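Local coordinates for protein ATP-dependent DNA ligase (Mycobacterium tuberculosis, PDB 6NHZ) that joins DNA ends in an ATP-dependent reaction and, together with Ku, repairs double-strand breaks by non-homologous end joining, at residues A[30-35]-A[160-165]; A[58-63]-A[93-98]; A[192-197]-A[274-279]; A[21-26]-A[147-152]. The protein carries 1 engineered substitution. All coordinates share one frame; numbering follows the deposited sequence.

Contact 1: A[30-35]-A[160-165]; sequences GMWDGY and HGWEGV. Engineered in segment 30-35: M31 (natural residue Lys). With ATP (adenosine-5'-triphosphate), chain B.
W32 and W162 meet edge to face. CZ3 of W32 stands over the centre of the W162 indole, the six-membered centroids being 4.7 Å apart and the planes at 75°. CB of H160 covers the opposite face of W162. G30, which has no side chain, allows both flat rings to close in beside it.

Backbone bonds join the same segments. M31 N donates to G164 O at 3.0 Å, and a weak bond runs from E163 N to M31 O. Two backbone polar atoms of 30-35 meet the adenine of ATP: W32 N donates to N7 of ATP at 2.9 Å, nearly straight, while G30 O accepts from the amino group N6.

Among the side chains, the extended E163, with CG anti to the backbone N (chi1 -166°), reaches across to D33, OE1 lying 3.4 Å from D33 CA, and the carboxylates of D33 and E163 stack with planes 27° apart. The engineered M31 crosses E163 obliquely, its SD 3.6 Å from E163 CG. It occupies the lysine position of the KxDG nucleotidyltransferase motif of ATP-dependent ligases.

A bound magnesium ion lies about 3 Å from the E163 side chain, and R295 forms a salt bridge with D33. Paired acidic groups beside the triphosphate are consistent with a metal-binding site, while within these two segments the adenine is met by backbone atoms, G30 O and W32 N.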
# COMPACT_ATOMS: atom_id res chain seq x y z
N GLY A 30 -9.90 2.84 -8.05
CA GLY A 30 -9.61 2.70 -6.63
C GLY A 30 -8.12 2.58 -6.37
O GLY A 30 -7.34 2.07 -7.19
N MET A 31 -7.69 3.09 -5.21
CA MET A 31 -6.30 2.99 -4.78
C MET A 31 -6.15 1.79 -3.86
O MET A 31 -6.81 1.72 -2.82
CB MET A 31 -5.87 4.28 -4.07
CG MET A 31 -4.44 4.23 -3.56
SD MET A 31 -4.02 5.70 -2.51
CE MET A 31 -4.18 7.02 -3.70
N TRP A 32 -5.30 0.83 -4.26
CA TRP A 32 -5.16 -0.48 -3.62
C TRP A 32 -3.91 -0.48 -2.74
O TRP A 32 -2.79 -0.29 -3.24
CB TRP A 32 -5.08 -1.60 -4.67
CG TRP A 32 -6.11 -1.46 -5.77
CD1 TRP A 32 -5.88 -1.42 -7.11
CD2 TRP A 32 -7.52 -1.28 -5.60
NE1 TRP A 32 -7.07 -1.24 -7.78
CE2 TRP A 32 -8.08 -1.14 -6.87
CE3 TRP A 32 -8.36 -1.22 -4.48
CZ2 TRP A 32 -9.45 -0.96 -7.06
CZ3 TRP A 32 -9.71 -1.04 -4.67
CH2 TRP A 32 -10.24 -0.91 -5.95
N ASP A 33 -4.09 -0.68 -1.43
CA ASP A 33 -2.95 -0.71 -0.53
C ASP A 33 -2.36 -2.11 -0.57
O ASP A 33 -2.75 -2.99 0.19
CB ASP A 33 -3.35 -0.34 0.90
CG ASP A 33 -2.18 0.13 1.73
OD1 ASP A 33 -1.03 0.10 1.22
OD2 ASP A 33 -2.39 0.52 2.89
N GLY A 34 -1.41 -2.32 -1.47
CA GLY A 34 -0.73 -3.60 -1.61
C GLY A 34 0.70 -3.40 -2.00
O GLY A 34 1.34 -2.43 -1.57
N TYR A 35 1.21 -4.30 -2.83
CA TYR A 35 2.56 -4.23 -3.38
C TYR A 35 2.45 -4.01 -4.88
O TYR A 35 1.75 -4.76 -5.57
CB TYR A 35 3.31 -5.53 -3.06
CG TYR A 35 4.79 -5.58 -3.37
CD1 TYR A 35 5.27 -6.33 -4.44
CD2 TYR A 35 5.72 -4.92 -2.57
CE1 TYR A 35 6.62 -6.42 -4.72
CE2 TYR A 35 7.09 -5.00 -2.85
CZ TYR A 35 7.52 -5.76 -3.93
OH TYR A 35 8.86 -5.86 -4.23
N HIS A 160 -16.36 2.18 0.31
CA HIS A 160 -15.73 0.87 0.33
C HIS A 160 -14.56 0.77 1.30
O HIS A 160 -14.03 -0.32 1.51
CB HIS A 160 -15.23 0.47 -1.06
CG HIS A 160 -16.29 0.46 -2.12
ND1 HIS A 160 -17.47 -0.23 -1.98
CD2 HIS A 160 -16.32 1.02 -3.35
CE1 HIS A 160 -18.21 -0.06 -3.07
NE2 HIS A 160 -17.53 0.69 -3.92
N GLY A 161 -14.14 1.88 1.90
CA GLY A 161 -12.97 1.80 2.76
C GLY A 161 -11.67 1.67 2.00
O GLY A 161 -10.65 1.31 2.60
N TRP A 162 -11.68 1.94 0.70
CA TRP A 162 -10.42 1.88 -0.02
C TRP A 162 -9.54 3.06 0.39
O TRP A 162 -9.96 3.98 1.10
CB TRP A 162 -10.68 1.86 -1.53
CG TRP A 162 -11.46 0.63 -1.99
CD1 TRP A 162 -11.58 -0.57 -1.34
CD2 TRP A 162 -12.27 0.53 -3.17
NE1 TRP A 162 -12.40 -1.42 -2.06
CE2 TRP A 162 -12.83 -0.77 -3.18
CE3 TRP A 162 -12.56 1.40 -4.22
CZ2 TRP A 162 -13.66 -1.20 -4.21
CZ3 TRP A 162 -13.39 0.97 -5.23
CH2 TRP A 162 -13.93 -0.33 -5.22
N GLU A 163 -8.28 3.01 -0.05
CA GLU A 163 -7.28 3.97 0.41
C GLU A 163 -7.49 5.36 -0.17
O GLU A 163 -7.06 6.36 0.44
CB GLU A 163 -5.90 3.42 0.01
CG GLU A 163 -4.72 4.05 0.66
CD GLU A 163 -3.43 3.36 0.28
OE1 GLU A 163 -3.40 2.66 -0.76
OE2 GLU A 163 -2.45 3.51 1.04
N GLY A 164 -8.14 5.45 -1.32
CA GLY A 164 -8.26 6.69 -2.06
C GLY A 164 -8.64 6.37 -3.49
O GLY A 164 -9.15 5.29 -3.79
N VAL A 165 -8.38 7.34 -4.37
CA VAL A 165 -8.61 7.21 -5.81
C VAL A 165 -7.34 7.60 -6.54
O VAL A 165 -6.62 8.51 -6.11
CB VAL A 165 -9.77 8.13 -6.28
CG1 VAL A 165 -9.78 8.26 -7.83
CG2 VAL A 165 -11.12 7.65 -5.76
PG ATP B . 4.77 6.57 -4.20
O1G ATP B . 3.85 7.32 -5.13
O2G ATP B . 6.21 6.97 -4.34
O3G ATP B . 4.56 5.07 -4.19
PB ATP B . 3.74 6.26 -1.50
O1B ATP B . 3.52 7.26 -0.39
O2B ATP B . 4.42 4.94 -1.26
O3B ATP B . 4.44 7.09 -2.70
PA ATP B . 0.92 6.65 -1.78
O1A ATP B . 1.12 8.14 -1.70
O2A ATP B . 0.24 5.91 -0.66
O3A ATP B . 2.31 5.92 -2.13
O5' ATP B . 0.16 6.26 -3.16
C5' ATP B . -0.46 4.98 -3.22
C4' ATP B . 0.52 3.95 -3.79
O4' ATP B . -0.15 2.77 -4.24
C3' ATP B . 1.26 4.48 -4.99
O3' ATP B . 2.52 3.82 -5.05
C2' ATP B . 0.45 3.95 -6.15
O2' ATP B . 1.28 3.91 -7.32
C1' ATP B . 0.02 2.57 -5.65
N9 ATP B . -1.31 2.26 -6.22
C8 ATP B . -2.37 1.80 -5.53
N7 ATP B . -3.45 1.63 -6.34
C5 ATP B . -3.07 2.01 -7.57
C6 ATP B . -3.72 2.09 -8.91
N6 ATP B . -5.02 1.76 -9.09
N1 ATP B . -2.96 2.53 -9.93
C2 ATP B . -1.67 2.89 -9.79
N3 ATP B . -1.03 2.84 -8.61
C4 ATP B . -1.67 2.42 -7.49

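Contact 2: A[58-63]-A[93-98]; sequences AEYPQL and SQMQNR
R98 reaches from just beyond helix 92-96 to Y60 and E59 in the loop between strands 45-49 and 74-82. At CB the chain sets off with CG between the backbone N and the carbonyl carbon (chi1 67°), and it is extended from CG to NE, a long arm directed at the loop. CD of R98 passes the amide of Q62, coming 4.3 Å from Q62 NE2. NE donates to a water that in turn donates to E59 O.

At the tip, CZ and NH2 slide over one face of the Y60 ring, toward its rim, with the guanidinium and ring planes only 11° apart. R98 NH2 is 3.3 Å from Y60 CE1. In the guanidinium plane R98 NH2 donates to E59 O at 2.9 Å with an angle of 161°. R98 NH1 turns back to its own segment and donates to M95 O at 2.9 Å, using a carbonyl of the last helical turn. A second water links Y60 OH with Q96 OE1, and NH1 reaches it weakly.

M95 approaches the Y60 ring from the edge, M95 SD lying 4.1 Å from Y60 CE1, a Met-aromatic contact. The Y60 ring also meets that of Y35.

Arginine suits this place because its flat tip offers in-plane donors to carbonyls and waters while its face rests on an aromatic ring. Bonds to E59 and M95 together fix the rotation of the guanidinium, so one side chain ties the loop to the helix end within the nucleotidyltransferase domain.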
# COMPACT_ATOMS: atom_id res chain seq x y z
N ALA A 58 9.91 -15.40 -7.19
CA ALA A 58 9.95 -16.42 -6.14
C ALA A 58 9.30 -15.97 -4.85
O ALA A 58 9.06 -16.81 -3.97
CB ALA A 58 11.39 -16.83 -5.85
N GLU A 59 9.00 -14.69 -4.70
CA GLU A 59 8.40 -14.20 -3.46
C GLU A 59 6.88 -14.28 -3.46
O GLU A 59 6.26 -14.02 -2.43
CB GLU A 59 8.84 -12.76 -3.20
CG GLU A 59 10.32 -12.65 -2.95
CD GLU A 59 10.82 -11.22 -2.97
OE1 GLU A 59 10.15 -10.33 -2.40
OE2 GLU A 59 11.88 -10.97 -3.56
N TYR A 60 6.26 -14.65 -4.58
CA TYR A 60 4.80 -14.75 -4.68
C TYR A 60 4.43 -16.02 -5.44
O TYR A 60 3.92 -15.96 -6.56
CB TYR A 60 4.22 -13.52 -5.37
CG TYR A 60 4.58 -12.23 -4.67
CD1 TYR A 60 3.77 -11.73 -3.66
CD2 TYR A 60 5.73 -11.53 -5.00
CE1 TYR A 60 4.09 -10.56 -3.01
CE2 TYR A 60 6.06 -10.37 -4.36
CZ TYR A 60 5.24 -9.88 -3.36
OH TYR A 60 5.55 -8.72 -2.70
N PRO A 61 4.69 -17.20 -4.85
CA PRO A 61 4.30 -18.44 -5.55
C PRO A 61 2.80 -18.55 -5.75
O PRO A 61 2.38 -19.25 -6.68
CB PRO A 61 4.85 -19.55 -4.64
CG PRO A 61 4.98 -18.92 -3.29
CD PRO A 61 5.32 -17.47 -3.54
N GLN A 62 2.00 -17.88 -4.93
CA GLN A 62 0.55 -17.85 -5.13
C GLN A 62 0.15 -17.21 -6.46
O GLN A 62 -0.98 -17.41 -6.91
CB GLN A 62 -0.14 -17.09 -4.00
CG GLN A 62 0.35 -17.40 -2.58
CD GLN A 62 1.55 -16.56 -2.19
OE1 GLN A 62 2.39 -16.23 -3.03
NE2 GLN A 62 1.64 -16.19 -0.91
N LEU A 63 1.05 -16.45 -7.10
CA LEU A 63 0.77 -15.82 -8.37
C LEU A 63 1.28 -16.60 -9.57
O LEU A 63 1.13 -16.14 -10.71
CB LEU A 63 1.34 -14.39 -8.38
CG LEU A 63 0.71 -13.48 -7.33
CD1 LEU A 63 1.26 -12.06 -7.44
CD2 LEU A 63 -0.82 -13.49 -7.47
N SER A 93 -0.40 -4.47 5.94
CA SER A 93 0.27 -5.26 6.97
C SER A 93 0.05 -6.76 6.76
O SER A 93 0.96 -7.56 6.99
CB SER A 93 -0.19 -4.81 8.35
OG SER A 93 -1.47 -5.32 8.67
N GLN A 94 -1.14 -7.16 6.32
CA GLN A 94 -1.35 -8.57 6.02
C GLN A 94 -0.56 -9.01 4.80
O GLN A 94 -0.28 -10.21 4.66
CB GLN A 94 -2.83 -8.87 5.83
CG GLN A 94 -3.60 -8.79 7.13
CD GLN A 94 -4.96 -9.41 7.03
OE1 GLN A 94 -5.15 -10.38 6.30
NE2 GLN A 94 -5.92 -8.87 7.77
N MET A 95 -0.21 -8.08 3.91
CA MET A 95 0.65 -8.42 2.79
C MET A 95 2.09 -8.63 3.25
O MET A 95 2.73 -9.61 2.86
CB MET A 95 0.59 -7.32 1.73
CG MET A 95 1.70 -7.40 0.68
SD MET A 95 1.51 -8.87 -0.35
CE MET A 95 -0.04 -8.49 -1.14
N GLN A 96 2.60 -7.73 4.08
CA GLN A 96 4.00 -7.80 4.48
C GLN A 96 4.28 -8.92 5.46
O GLN A 96 5.43 -9.33 5.61
CB GLN A 96 4.44 -6.46 5.07
CG GLN A 96 4.68 -5.38 4.03
CD GLN A 96 5.70 -5.81 2.97
OE1 GLN A 96 5.49 -5.59 1.77
NE2 GLN A 96 6.81 -6.41 3.41
N ASN A 97 3.25 -9.42 6.15
CA ASN A 97 3.38 -10.46 7.15
C ASN A 97 2.67 -11.73 6.70
O ASN A 97 2.11 -12.47 7.52
CB ASN A 97 2.86 -9.99 8.51
CG ASN A 97 3.68 -8.85 9.09
OD1 ASN A 97 4.70 -9.07 9.74
ND2 ASN A 97 3.23 -7.62 8.86
N ARG A 98 2.68 -11.99 5.40
CA ARG A 98 1.87 -13.06 4.84
C ARG A 98 2.54 -14.42 5.02
O ARG A 98 3.77 -14.54 5.05
CB ARG A 98 1.61 -12.80 3.35
CG ARG A 98 2.85 -12.89 2.50
CD ARG A 98 2.60 -12.44 1.06
NE ARG A 98 3.83 -12.58 0.28
CZ ARG A 98 4.77 -11.65 0.20
NH1 ARG A 98 4.65 -10.49 0.83
NH2 ARG A 98 5.85 -11.88 -0.53
O HOH W 1 3.76 -14.96 -0.65
O HOH W 2 5.69 -7.50 -0.16

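Contact 3: A[192-197]-A[274-279]; sequences QEVVIG and LVAEVR
V194 and A276 form a hydrogen-bonded antiparallel pair, V194 N giving to A276 O and A276 N to V194 O, each at 2.9 Å. Q192 with V278 does the same, and I196 N adds a bond to L274 O, in the curled antiparallel sheet of the C-terminal OB domain.

The valines adopt two patterns. On the face of V194, A276 and V278, both valines hold CG1 beside the backbone N (chi1 near -60°), which puts CG2 between N and carbonyl; V194 CG2 then lies 4.3 Å from A276 CB and 4.4 Å from V278 CG1. I196 bends its chain, bringing CD1 to 4.1 Å from A276 CB, where the small alanine accepts it. On the other face V195 and V275 both carry CG1 anti to the backbone N, and V195 CG2 meets V275 CG2 at 4.4 Å.

Q192, on the face of V194, folds back: its NE2 donates to E193 O at 2.8 Å, in the carbonyl plane on a lone pair, and also bonds V307 O.

E193 and E277 lie with V195 and V275. The extended E277 side chain is about 6 Å from a bound magnesium ion at nearest atoms, its charge paired with R295 and R298.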
# COMPACT_ATOMS: atom_id res chain seq x y z
N GLN A 192 1.14 9.11 9.27
CA GLN A 192 2.23 9.62 10.09
C GLN A 192 3.20 8.51 10.48
O GLN A 192 2.78 7.44 10.93
CB GLN A 192 1.67 10.27 11.37
CG GLN A 192 2.74 10.78 12.31
CD GLN A 192 3.53 11.92 11.72
OE1 GLN A 192 2.96 12.90 11.24
NE2 GLN A 192 4.85 11.80 11.75
N GLU A 193 4.50 8.78 10.34
CA GLU A 193 5.52 7.88 10.88
C GLU A 193 5.72 8.15 12.36
O GLU A 193 5.70 9.31 12.80
CB GLU A 193 6.84 8.04 10.13
CG GLU A 193 6.83 7.48 8.72
CD GLU A 193 7.81 8.19 7.81
OE1 GLU A 193 8.65 8.97 8.32
OE2 GLU A 193 7.74 7.97 6.59
N VAL A 194 5.93 7.09 13.14
CA VAL A 194 6.10 7.18 14.59
C VAL A 194 7.20 6.24 15.05
O VAL A 194 7.57 5.29 14.35
CB VAL A 194 4.80 6.86 15.34
CG1 VAL A 194 3.73 7.91 15.06
CG2 VAL A 194 4.32 5.46 14.97
N VAL A 195 7.72 6.50 16.25
CA VAL A 195 8.69 5.62 16.90
C VAL A 195 7.98 4.89 18.03
O VAL A 195 7.23 5.50 18.81
CB VAL A 195 9.92 6.41 17.39
CG1 VAL A 195 10.89 5.51 18.13
CG2 VAL A 195 10.62 7.07 16.21
N ILE A 196 8.17 3.58 18.10
CA ILE A 196 7.54 2.77 19.14
C ILE A 196 8.34 2.92 20.43
O ILE A 196 9.57 2.77 20.43
CB ILE A 196 7.44 1.30 18.72
CG1 ILE A 196 6.72 1.20 17.38
CG2 ILE A 196 6.69 0.49 19.78
CD1 ILE A 196 5.33 1.77 17.42
N GLY A 197 7.63 3.22 21.52
CA GLY A 197 8.28 3.52 22.79
C GLY A 197 7.93 2.54 23.89
O GLY A 197 8.59 2.50 24.93
N LEU A 274 12.33 1.12 16.71
CA LEU A 274 11.44 0.73 15.62
C LEU A 274 10.61 1.91 15.14
O LEU A 274 10.00 2.63 15.94
CB LEU A 274 10.52 -0.41 16.07
CG LEU A 274 11.20 -1.73 16.44
CD1 LEU A 274 10.25 -2.66 17.18
CD2 LEU A 274 11.75 -2.41 15.20
N VAL A 275 10.62 2.13 13.82
CA VAL A 275 9.74 3.10 13.17
C VAL A 275 8.57 2.36 12.54
O VAL A 275 8.76 1.40 11.80
CB VAL A 275 10.50 3.92 12.10
CG1 VAL A 275 9.52 4.85 11.39
CG2 VAL A 275 11.66 4.69 12.72
N ALA A 276 7.35 2.82 12.84
CA ALA A 276 6.13 2.28 12.27
C ALA A 276 5.37 3.42 11.59
O ALA A 276 5.78 4.58 11.62
CB ALA A 276 5.25 1.61 13.33
N GLU A 277 4.25 3.07 10.95
CA GLU A 277 3.43 4.04 10.25
C GLU A 277 1.98 3.79 10.59
O GLU A 277 1.54 2.64 10.68
CB GLU A 277 3.66 3.97 8.73
CG GLU A 277 2.81 4.95 7.91
CD GLU A 277 2.78 4.61 6.42
OE1 GLU A 277 1.75 4.89 5.76
OE2 GLU A 277 3.78 4.08 5.91
N VAL A 278 1.23 4.87 10.79
CA VAL A 278 -0.17 4.77 11.17
C VAL A 278 -0.99 5.74 10.34
O VAL A 278 -0.49 6.76 9.84
CB VAL A 278 -0.39 5.04 12.67
CG1 VAL A 278 0.37 4.03 13.53
CG2 VAL A 278 0.01 6.47 13.01
N ARG A 279 -2.27 5.42 10.18
CA ARG A 279 -3.22 6.35 9.60
C ARG A 279 -4.01 7.01 10.72
O ARG A 279 -4.21 6.42 11.79
CB ARG A 279 -4.18 5.65 8.61
CG ARG A 279 -5.57 5.39 9.16
CD ARG A 279 -6.44 4.56 8.21
NE ARG A 279 -7.86 4.68 8.54
CZ ARG A 279 -8.84 4.03 7.92
NH1 ARG A 279 -8.57 3.20 6.91
NH2 ARG A 279 -10.10 4.20 8.30
O HOH W 3 11.49 1.02 19.38

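Contact 4: A[21-26]-A[147-152]; sequences LKASQW and PGDGAQ
L21 and K22 run past D149 and G150: K22 CA is 4.7 Å from D149 CA and L21 CA 4.9 Å from G150 CA, although the touching residues form no strand pair. G150 N, at the start of helix 150-159, donates to L21 O at 2.8 Å. A loop carbonyl thereby satisfies an amide of the first helical turn, which lacks a helical partner. K22 O accepts from both Q25 N and W26 N, curling the loop into a tight turn. G148 has a positive phi of 91°, a backbone shape that glycine takes easily.

The two segments belong to the nucleotidyltransferase domain of the ligase: the loop between strands 12-15 and 26-30 meets the start of the helix that leads into strand 164-169. A23 O and the backbone of Q25 are further tied to R170, just beyond that strand.

D149 sits at the N-cap position, but its carboxylate makes no capping bond. With CG beside the backbone N (chi1 -69°), it turns to the loop instead, and D149 OD2 accepts from A23 N at 2.8 Å on the anti side, 19° out of the carboxylate plane. A water gives a second hydrogen to OD2 and accepts from S24 N. A23 CB lies 3.5 Å from G148 O. The aliphatic part of K22 crosses D149, K22 CD lying 3.7 Å from D149 CG, while K22 NZ remains 5.1 Å from D149 OD1.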
# COMPACT_ATOMS: atom_id res chain seq x y z
N LEU A 21 -12.40 16.74 -10.97
CA LEU A 21 -12.15 16.18 -12.30
C LEU A 21 -13.41 15.51 -12.84
O LEU A 21 -14.28 15.08 -12.09
CB LEU A 21 -11.00 15.19 -12.25
CG LEU A 21 -9.70 15.70 -11.60
CD1 LEU A 21 -8.69 14.58 -11.50
CD2 LEU A 21 -9.12 16.87 -12.38
N LYS A 22 -13.48 15.41 -14.17
CA LYS A 22 -14.63 14.87 -14.88
C LYS A 22 -14.28 13.52 -15.49
O LYS A 22 -13.17 13.32 -15.98
CB LYS A 22 -15.08 15.83 -15.98
CG LYS A 22 -15.48 17.22 -15.48
CD LYS A 22 -16.74 17.14 -14.62
CE LYS A 22 -17.24 18.51 -14.20
NZ LYS A 22 -16.71 18.95 -12.88
N ALA A 23 -15.24 12.59 -15.45
CA ALA A 23 -15.05 11.28 -16.07
C ALA A 23 -14.84 11.37 -17.57
O ALA A 23 -14.28 10.43 -18.15
CB ALA A 23 -16.24 10.37 -15.77
N SER A 24 -15.30 12.44 -18.22
CA SER A 24 -15.09 12.58 -19.66
C SER A 24 -13.61 12.62 -20.01
O SER A 24 -13.21 12.27 -21.12
CB SER A 24 -15.77 13.84 -20.18
OG SER A 24 -15.34 14.97 -19.44
N GLN A 25 -12.78 13.03 -19.05
CA GLN A 25 -11.36 13.27 -19.26
C GLN A 25 -10.47 12.34 -18.45
O GLN A 25 -9.35 12.05 -18.87
CB GLN A 25 -11.04 14.73 -18.92
CG GLN A 25 -9.76 15.28 -19.49
CD GLN A 25 -9.46 16.69 -19.01
OE1 GLN A 25 -10.33 17.36 -18.43
NE2 GLN A 25 -8.22 17.15 -19.23
N TRP A 26 -10.97 11.84 -17.30
CA TRP A 26 -10.20 11.11 -16.31
C TRP A 26 -10.86 9.77 -15.98
O TRP A 26 -12.07 9.70 -15.79
CB TRP A 26 -10.08 11.92 -15.02
CG TRP A 26 -9.29 13.15 -15.22
CD1 TRP A 26 -9.75 14.36 -15.64
CD2 TRP A 26 -7.88 13.29 -15.04
NE1 TRP A 26 -8.70 15.27 -15.72
CE2 TRP A 26 -7.55 14.62 -15.35
CE3 TRP A 26 -6.87 12.41 -14.62
CZ2 TRP A 26 -6.24 15.10 -15.27
CZ3 TRP A 26 -5.57 12.89 -14.53
CH2 TRP A 26 -5.27 14.22 -14.86
N PRO A 147 -17.63 4.71 -10.99
CA PRO A 147 -18.54 5.55 -11.78
C PRO A 147 -18.59 6.98 -11.26
O PRO A 147 -18.17 7.28 -10.15
CB PRO A 147 -19.90 4.87 -11.63
CG PRO A 147 -19.82 4.16 -10.32
CD PRO A 147 -18.37 3.76 -10.12
N GLY A 148 -19.12 7.87 -12.10
CA GLY A 148 -19.35 9.26 -11.72
C GLY A 148 -18.16 10.16 -12.03
O GLY A 148 -17.10 9.73 -12.48
N ASP A 149 -18.36 11.46 -11.80
CA ASP A 149 -17.23 12.38 -11.88
C ASP A 149 -16.41 12.25 -10.59
O ASP A 149 -16.65 11.36 -9.76
CB ASP A 149 -17.71 13.81 -12.15
CG ASP A 149 -18.29 13.99 -13.57
OD1 ASP A 149 -19.32 14.69 -13.71
OD2 ASP A 149 -17.74 13.42 -14.53
N GLY A 150 -15.43 13.14 -10.41
CA GLY A 150 -14.40 12.94 -9.39
C GLY A 150 -14.95 12.87 -7.98
O GLY A 150 -14.55 12.01 -7.19
N ALA A 151 -15.84 13.79 -7.62
CA ALA A 151 -16.33 13.79 -6.25
C ALA A 151 -17.12 12.53 -5.95
O ALA A 151 -17.06 12.00 -4.83
CB ALA A 151 -17.16 15.05 -6.00
N GLN A 152 -17.85 12.00 -6.94
CA GLN A 152 -18.65 10.81 -6.71
C GLN A 152 -17.77 9.57 -6.58
O GLN A 152 -17.99 8.74 -5.69
CB GLN A 152 -19.67 10.63 -7.85
CG GLN A 152 -20.84 11.63 -7.82
CD GLN A 152 -20.40 13.06 -8.08
OE1 GLN A 152 -19.56 13.33 -8.96
NE2 GLN A 152 -20.96 14.00 -7.31
O HOH W 4 -17.84 13.65 -17.22

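How the contacts relate
Contacts 1 and 3 are buried and contact 4 lies at the surface, with contact 2 in between. Contacts 1, 2 and 4 belong to the nucleotidyltransferase domain, contact 3 to the OB domain. Helix 150-159, whose start contact 4 holds, leads into the strand of contact 1. Contact 2 touches contact 1 through the rings of Y60 and Y35. Chemistry follows place: stacked carboxylates with an amide and a carbonyl that meet the adenine, one arginine with waters in contact 2, ladder bonds and methyls in contact 3, and in contact 4 a carboxylate receiving one loop amide directly and a second through water. R295 connects the domains, pairing with D33 and E277.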